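Local atomic coordinates of alpha-fucosidase GH29 (Fusarium graminearum, PDB entry 4PSR), a protein that hydrolyses alpha-L-fucosides as a family 29 glycoside hydrolase, probably releasing alpha-1,6-linked fucose from the reducing-end N-acetylglucosamine of glycoprotein glycans. Residues Q219-S231 and W263-G277. Numbering follows the deposited sequence.
Sequences QPDIIWNDFSLDS and WGKEVVTTYKHHDHG. With FUL (beta-L-fucopyranose), chain M; MAN (alpha-D-mannopyranose), chain D.
Gln219 lies flat over one face of the Trp263 indole: its amide and the ring are only 14° apart, and CB sits 3.8 Å from the centroid of the six-membered ring, a CH-pi contact. Pro220 O meets the edge of that ring. The other indole, Trp224, carries a water 3.4 Å above one face; this water accepts from Thr270 OG1 and donates to Asn225 O, while Trp224 NE1 bonds to Asp303. Phe227 has Asp226 OD1 and Ser231 OG at its ring edge, in plane.

Strands 222-225 and 268-272 run parallel as neighbours in the eight-stranded TIM barrel. Ile223 O accepts from Thr270 N and Thr269 OG1, which approach from opposite faces of its carbonyl plane. With CG beside its own backbone N (chi1 -67°), Asn225 sends ND2 back to Thr270 O at 3.1 Å, doubling the backbone bond from Asn225 N. At the N-terminal side, Lys265 NZ bridges Gln219 O and Asp221 OD1. Beyond the strands the Asp275 carboxylate grips the other loop through both syn lone pairs, OD2 taking Leu229 N and OD1 taking Asp230 N at 2.8 Å.

Folded at its second torsion (chi2 -65°) and again at its fourth, Lys272 passes CE by Trp224 and brings NZ to Asp226 OD1 (salt bridge, 2.8 Å) and to fucose O5 at 2.9 Å. Fucose O1 donates to Asp226 OD1 at 2.7 Å. Lys272 NZ and Phe227 N reach OD1 from opposite faces of its plane, and His171 holds OD2; together they would fix the carboxylate beside anomeric O1, joining the barrel's strand pairing directly to sugar binding.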
loop_
_atom_site.group_PDB
_atom_site.type_symbol
_atom_site.label_atom_id
_atom_site.label_comp_id
_atom_site.label_asym_id
_atom_site.label_seq_id
_atom_site.Cartn_x
_atom_site.Cartn_y
_atom_site.Cartn_z
ATOM N N GLN A 219 -4.248 -18.244 -9.165
ATOM C CA GLN A 219 -5.470 -17.442 -9.072
ATOM C C GLN A 219 -5.422 -16.310 -8.019
ATOM O O GLN A 219 -6.273 -16.232 -7.112
ATOM C CB GLN A 219 -6.716 -18.326 -8.875
ATOM C CG GLN A 219 -6.870 -19.395 -9.967
ATOM C CD GLN A 219 -8.176 -20.190 -9.865
ATOM O OE1 GLN A 219 -8.989 -19.974 -8.958
ATOM N NE2 GLN A 219 -8.363 -21.144 -10.788
ATOM N N PRO A 220 -4.448 -15.409 -8.157
ATOM C CA PRO A 220 -4.307 -14.336 -7.156
ATOM C C PRO A 220 -5.483 -13.366 -7.105
ATOM O O PRO A 220 -6.073 -13.038 -8.147
ATOM C CB PRO A 220 -3.053 -13.592 -7.621
ATOM C CG PRO A 220 -3.018 -13.835 -9.108
ATOM C CD PRO A 220 -3.556 -15.209 -9.315
ATOM N N ASP A 221 -5.803 -12.921 -5.898
ATOM C CA ASP A 221 -6.785 -11.877 -5.681
ATOM C C ASP A 221 -6.237 -10.489 -6.005
ATOM O O ASP A 221 -7.009 -9.607 -6.379
ATOM C CB ASP A 221 -7.264 -11.956 -4.244
ATOM C CG ASP A 221 -7.898 -13.289 -3.949
ATOM O OD1 ASP A 221 -8.958 -13.579 -4.563
ATOM O OD2 ASP A 221 -7.338 -14.073 -3.151
ATOM N N ILE A 222 -4.937 -10.321 -5.825
ATOM C CA ILE A 222 -4.248 -9.080 -6.149
ATOM C C ILE A 222 -2.969 -9.411 -6.875
ATOM O O ILE A 222 -2.206 -10.280 -6.435
ATOM C CB ILE A 222 -3.846 -8.268 -4.882
ATOM C CG1 ILE A 222 -5.061 -7.930 -3.986
ATOM C CG2 ILE A 222 -3.093 -6.979 -5.288
ATOM C CD1 ILE A 222 -4.680 -7.641 -2.518
ATOM N N ILE A 223 -2.737 -8.775 -8.024
ATOM C CA ILE A 223 -1.416 -8.816 -8.668
ATOM C C ILE A 223 -0.778 -7.435 -8.528
ATOM O O ILE A 223 -1.278 -6.436 -9.106
ATOM C CB ILE A 223 -1.471 -9.245 -10.151
ATOM C CG1 ILE A 223 -2.041 -10.666 -10.247
ATOM C CG2 ILE A 223 -0.077 -9.174 -10.775
ATOM C CD1 ILE A 223 -2.195 -11.165 -11.694
ATOM N N TRP A 224 0.304 -7.376 -7.765
ATOM C CA TRP A 224 1.043 -6.150 -7.491
ATOM C C TRP A 224 2.159 -6.068 -8.519
ATOM O O TRP A 224 2.858 -7.057 -8.759
ATOM C CB TRP A 224 1.570 -6.274 -6.067
ATOM C CG TRP A 224 2.394 -5.178 -5.456
ATOM C CD1 TRP A 224 2.006 -4.370 -4.416
ATOM C CD2 TRP A 224 3.759 -4.840 -5.722
ATOM N NE1 TRP A 224 3.037 -3.563 -4.026
ATOM C CE2 TRP A 224 4.125 -3.813 -4.812
ATOM C CE3 TRP A 224 4.711 -5.285 -6.653
ATOM C CZ2 TRP A 224 5.391 -3.216 -4.811
ATOM C CZ3 TRP A 224 5.980 -4.681 -6.656
ATOM C CH2 TRP A 224 6.299 -3.659 -5.736
ATOM N N ASN A 225 2.308 -4.890 -9.148
ATOM C CA ASN A 225 3.337 -4.647 -10.169
ATOM C C ASN A 225 4.297 -3.565 -9.763
ATOM O O ASN A 225 3.876 -2.532 -9.222
ATOM C CB ASN A 225 2.730 -4.226 -11.512
ATOM C CG ASN A 225 1.943 -5.318 -12.154
ATOM O OD1 ASN A 225 2.500 -6.095 -12.967
ATOM N ND2 ASN A 225 0.643 -5.381 -11.859
ATOM N N ASP A 226 5.573 -3.740 -10.083
ATOM C CA ASP A 226 6.570 -2.705 -9.889
ATOM C C ASP A 226 6.696 -1.827 -11.145
ATOM O O ASP A 226 6.013 -2.047 -12.122
ATOM C CB ASP A 226 7.926 -3.330 -9.506
ATOM C CG ASP A 226 8.743 -2.459 -8.581
ATOM O OD1 ASP A 226 8.416 -1.238 -8.468
ATOM O OD2 ASP A 226 9.697 -2.958 -7.978
ATOM N N PHE A 227 7.586 -0.849 -11.046
ATOM C CA PHE A 227 7.775 0.202 -12.056
ATOM C C PHE A 227 8.370 -0.337 -13.353
ATOM O O PHE A 227 8.662 -1.529 -13.475
ATOM C CB PHE A 227 8.662 1.323 -11.491
ATOM C CG PHE A 227 10.130 1.028 -11.515
ATOM C CD1 PHE A 227 10.953 1.629 -12.445
ATOM C CD2 PHE A 227 10.710 0.149 -10.615
ATOM C CE1 PHE A 227 12.324 1.360 -12.487
ATOM C CE2 PHE A 227 12.081 -0.116 -10.655
ATOM C CZ PHE A 227 12.888 0.499 -11.599
ATOM N N SER A 228 8.571 0.566 -14.313
ATOM C CA SER A 228 9.059 0.259 -15.675
ATOM C C SER A 228 7.955 -0.361 -16.526
ATOM O O SER A 228 8.246 -1.014 -17.540
ATOM C CB SER A 228 10.336 -0.578 -15.682
ATOM O OG SER A 228 10.914 -0.530 -16.992
ATOM N N LEU A 229 6.691 -0.132 -16.169
ATOM C CA LEU A 229 5.582 -0.434 -17.052
ATOM C C LEU A 229 5.504 0.645 -18.164
ATOM O O LEU A 229 5.373 0.315 -19.358
ATOM C CB LEU A 229 4.245 -0.549 -16.280
ATOM C CG LEU A 229 4.224 -1.615 -15.158
ATOM C CD1 LEU A 229 2.860 -1.627 -14.547
ATOM C CD2 LEU A 229 4.588 -3.001 -15.688
ATOM N N ASP A 230 5.554 1.911 -17.747
ATOM C CA ASP A 230 5.764 3.064 -18.665
ATOM C C ASP A 230 6.211 4.212 -17.785
ATOM O O ASP A 230 5.403 5.098 -17.443
ATOM C CB ASP A 230 4.503 3.406 -19.470
ATOM C CG ASP A 230 4.732 4.509 -20.522
ATOM O OD1 ASP A 230 5.926 4.833 -20.752
ATOM O OD2 ASP A 230 3.699 5.000 -21.075
ATOM N N SER A 231 7.463 4.166 -17.377
ATOM C CA SER A 231 8.014 5.181 -16.490
ATOM C C SER A 231 9.334 5.684 -17.040
ATOM O O SER A 231 10.404 5.463 -16.486
ATOM C CB SER A 231 8.093 4.660 -15.053
ATOM O OG SER A 231 8.780 3.442 -14.993
ATOM N N TRP A 263 -13.572 -16.763 -12.631
ATOM C CA TRP A 263 -13.401 -17.349 -11.310
ATOM C C TRP A 263 -14.519 -16.932 -10.338
ATOM O O TRP A 263 -14.626 -17.491 -9.255
ATOM C CB TRP A 263 -12.065 -16.899 -10.706
ATOM C CG TRP A 263 -10.840 -17.232 -11.474
ATOM C CD1 TRP A 263 -10.656 -18.243 -12.378
ATOM C CD2 TRP A 263 -9.596 -16.548 -11.371
ATOM N NE1 TRP A 263 -9.350 -18.210 -12.854
ATOM C CE2 TRP A 263 -8.688 -17.175 -12.247
ATOM C CE3 TRP A 263 -9.167 -15.450 -10.630
ATOM C CZ2 TRP A 263 -7.372 -16.731 -12.390
ATOM C CZ3 TRP A 263 -7.852 -15.019 -10.778
ATOM C CH2 TRP A 263 -6.990 -15.656 -11.646
ATOM N N GLY A 264 -15.304 -15.921 -10.696
ATOM C CA GLY A 264 -16.307 -15.363 -9.800
ATOM C C GLY A 264 -15.733 -14.537 -8.663
ATOM O O GLY A 264 -16.281 -14.526 -7.567
ATOM N N LYS A 265 -14.626 -13.864 -8.948
ATOM C CA LYS A 265 -13.861 -13.106 -7.959
ATOM C C LYS A 265 -13.694 -11.682 -8.437
ATOM O O LYS A 265 -13.596 -11.433 -9.634
ATOM C CB LYS A 265 -12.439 -13.669 -7.810
ATOM C CG LYS A 265 -12.374 -15.086 -7.357
ATOM C CD LYS A 265 -11.184 -15.335 -6.463
ATOM C CE LYS A 265 -9.869 -15.344 -7.217
ATOM N NZ LYS A 265 -8.802 -15.835 -6.311
ATOM N N GLU A 266 -13.625 -10.755 -7.501
ATOM C CA GLU A 266 -13.278 -9.368 -7.769
ATOM C C GLU A 266 -11.787 -9.212 -7.537
ATOM O O GLU A 266 -11.326 -9.252 -6.401
ATOM C CB GLU A 266 -14.040 -8.429 -6.850
ATOM C CG GLU A 266 -15.539 -8.460 -7.035
ATOM C CD GLU A 266 -16.213 -7.727 -5.922
ATOM O OE1 GLU A 266 -16.789 -6.646 -6.157
ATOM O OE2 GLU A 266 -16.123 -8.219 -4.776
ATOM N N VAL A 267 -11.036 -9.058 -8.617
ATOM C CA VAL A 267 -9.579 -9.036 -8.550
ATOM C C VAL A 267 -9.067 -7.620 -8.619
ATOM O O VAL A 267 -9.763 -6.691 -9.056
ATOM C CB VAL A 267 -8.906 -9.919 -9.636
ATOM C CG1 VAL A 267 -9.399 -11.349 -9.487
ATOM C CG2 VAL A 267 -9.141 -9.372 -11.075
ATOM N N VAL A 268 -7.833 -7.447 -8.170
ATOM C CA VAL A 268 -7.184 -6.138 -8.108
ATOM C C VAL A 268 -5.811 -6.211 -8.725
ATOM O O VAL A 268 -5.080 -7.184 -8.525
ATOM C CB VAL A 268 -7.018 -5.696 -6.645
ATOM C CG1 VAL A 268 -6.262 -4.377 -6.509
ATOM C CG2 VAL A 268 -8.376 -5.601 -5.975
ATOM N N THR A 269 -5.415 -5.184 -9.490
ATOM C CA THR A 269 -4.011 -5.044 -9.825
ATOM C C THR A 269 -3.500 -3.659 -9.426
ATOM O O THR A 269 -4.237 -2.664 -9.502
ATOM C CB THR A 269 -3.731 -5.363 -11.322
ATOM O OG1 THR A 269 -2.332 -5.543 -11.540
ATOM C CG2 THR A 269 -4.269 -4.273 -12.252
ATOM N N THR A 270 -2.288 -3.624 -8.890
ATOM C CA THR A 270 -1.666 -2.386 -8.429
ATOM C C THR A 270 -0.446 -2.052 -9.304
ATOM O O THR A 270 0.128 -2.932 -9.977
ATOM C CB THR A 270 -1.216 -2.435 -6.925
ATOM O OG1 THR A 270 -0.063 -3.273 -6.798
ATOM C CG2 THR A 270 -2.312 -2.942 -5.998
ATOM N N TYR A 271 -0.074 -0.787 -9.323
ATOM C CA TYR A 271 1.099 -0.357 -10.083
ATOM C C TYR A 271 1.654 0.872 -9.362
ATOM O O TYR A 271 0.916 1.521 -8.602
ATOM C CB TYR A 271 0.780 -0.089 -11.571
ATOM C CG TYR A 271 -0.047 1.150 -11.760
ATOM C CD1 TYR A 271 -1.327 1.267 -11.222
ATOM C CD2 TYR A 271 0.484 2.233 -12.460
ATOM C CE1 TYR A 271 -2.044 2.419 -11.350
ATOM C CE2 TYR A 271 -0.229 3.399 -12.597
ATOM C CZ TYR A 271 -1.489 3.493 -12.049
ATOM O OH TYR A 271 -2.187 4.685 -12.164
ATOM N N LYS A 272 2.930 1.183 -9.571
ATOM C CA LYS A 272 3.542 2.302 -8.832
ATOM C C LYS A 272 2.912 3.637 -9.249
ATOM O O LYS A 272 2.692 3.883 -10.421
ATOM C CB LYS A 272 5.060 2.319 -8.970
ATOM C CG LYS A 272 5.731 1.120 -8.339
ATOM C CD LYS A 272 5.539 1.100 -6.806
ATOM C CE LYS A 272 6.285 -0.034 -6.126
ATOM N NZ LYS A 272 7.745 0.207 -6.143
ATOM N N HIS A 273 2.633 4.479 -8.256
ATOM C CA HIS A 273 1.902 5.736 -8.429
ATOM C C HIS A 273 2.447 6.619 -9.541
ATOM O O HIS A 273 1.687 7.184 -10.309
ATOM C CB HIS A 273 1.876 6.503 -7.089
ATOM C CG HIS A 273 1.370 7.914 -7.197
ATOM N ND1 HIS A 273 2.146 9.011 -6.893
ATOM C CD2 HIS A 273 0.159 8.396 -7.561
ATOM C CE1 HIS A 273 1.437 10.113 -7.070
ATOM N NE2 HIS A 273 0.230 9.771 -7.477
ATOM N N HIS A 274 3.757 6.717 -9.612
ATOM C CA HIS A 274 4.429 7.628 -10.558
ATOM C C HIS A 274 4.499 7.050 -11.976
ATOM O O HIS A 274 4.783 7.760 -12.934
ATOM C CB HIS A 274 5.824 7.929 -10.049
ATOM C CG HIS A 274 6.740 6.744 -10.038
ATOM N ND1 HIS A 274 7.557 6.430 -11.105
ATOM C CD2 HIS A 274 6.969 5.798 -9.096
ATOM C CE1 HIS A 274 8.260 5.348 -10.815
ATOM N NE2 HIS A 274 7.926 4.949 -9.602
ATOM N N ASP A 275 4.242 5.759 -12.099
ATOM C CA ASP A 275 4.327 5.039 -13.366
ATOM C C ASP A 275 3.059 5.311 -14.177
ATOM O O ASP A 275 1.945 5.475 -13.642
ATOM C CB ASP A 275 4.480 3.536 -13.025
ATOM C CG ASP A 275 4.859 2.637 -14.204
ATOM O OD1 ASP A 275 4.571 2.964 -15.380
ATOM O OD2 ASP A 275 5.514 1.594 -13.927
ATOM N N HIS A 276 3.212 5.395 -15.500
ATOM C CA HIS A 276 2.101 5.693 -16.388
ATOM C C HIS A 276 1.585 4.431 -17.085
ATOM O O HIS A 276 0.733 4.491 -17.960
ATOM C CB HIS A 276 2.539 6.734 -17.436
ATOM C CG HIS A 276 2.978 8.034 -16.840
ATOM N ND1 HIS A 276 2.094 8.932 -16.285
ATOM C CD2 HIS A 276 4.207 8.575 -16.698
ATOM C CE1 HIS A 276 2.761 9.980 -15.835
ATOM N NE2 HIS A 276 4.046 9.786 -16.066
ATOM N N GLY A 277 2.113 3.278 -16.706
ATOM C CA GLY A 277 1.844 2.071 -17.463
ATOM C C GLY A 277 0.434 1.530 -17.420
ATOM O O GLY A 277 -0.012 0.881 -18.368
HETATM C C1 FUL M . 10.990 -0.940 -5.718
HETATM C C2 FUL M . 11.960 -2.065 -6.016
HETATM O O2 FUL M . 13.030 -1.648 -6.879
HETATM C C3 FUL M . 12.496 -2.513 -4.683
HETATM O O3 FUL M . 13.469 -3.512 -4.894
HETATM C C4 FUL M . 11.331 -3.031 -3.879
HETATM O O4 FUL M . 10.791 -4.184 -4.518
HETATM C C5 FUL M . 10.281 -1.935 -3.750
HETATM C C6 FUL M . 9.036 -2.393 -3.022
HETATM O O5 FUL M . 9.870 -1.424 -5.015
HETATM O O1 FUL M . 10.521 -0.423 -6.937
HETATM C C1 MAN D . 5.233 8.384 -25.849
HETATM C C2 MAN D . 4.541 7.103 -25.426
HETATM C C3 MAN D . 4.632 6.919 -23.914
HETATM C C4 MAN D . 6.051 7.105 -23.391
HETATM C C5 MAN D . 6.693 8.373 -23.968
HETATM C C6 MAN D . 8.198 8.518 -23.660
HETATM O O2 MAN D . 5.195 5.975 -25.988
HETATM O O3 MAN D . 4.142 5.653 -23.557
HETATM O O4 MAN D . 5.991 7.252 -21.980
HETATM O O5 MAN D . 6.556 8.370 -25.399
HETATM O O6 MAN D . 8.860 7.289 -23.965
HETATM O O HOH W 1 -10.929 -11.666 -4.795
HETATM O O HOH W 2 2.248 -1.822 -7.051
HETATM O O HOH W 3 4.252 0.203 -11.857
HETATM O O HOH W 4 1.252 4.160 -21.006
#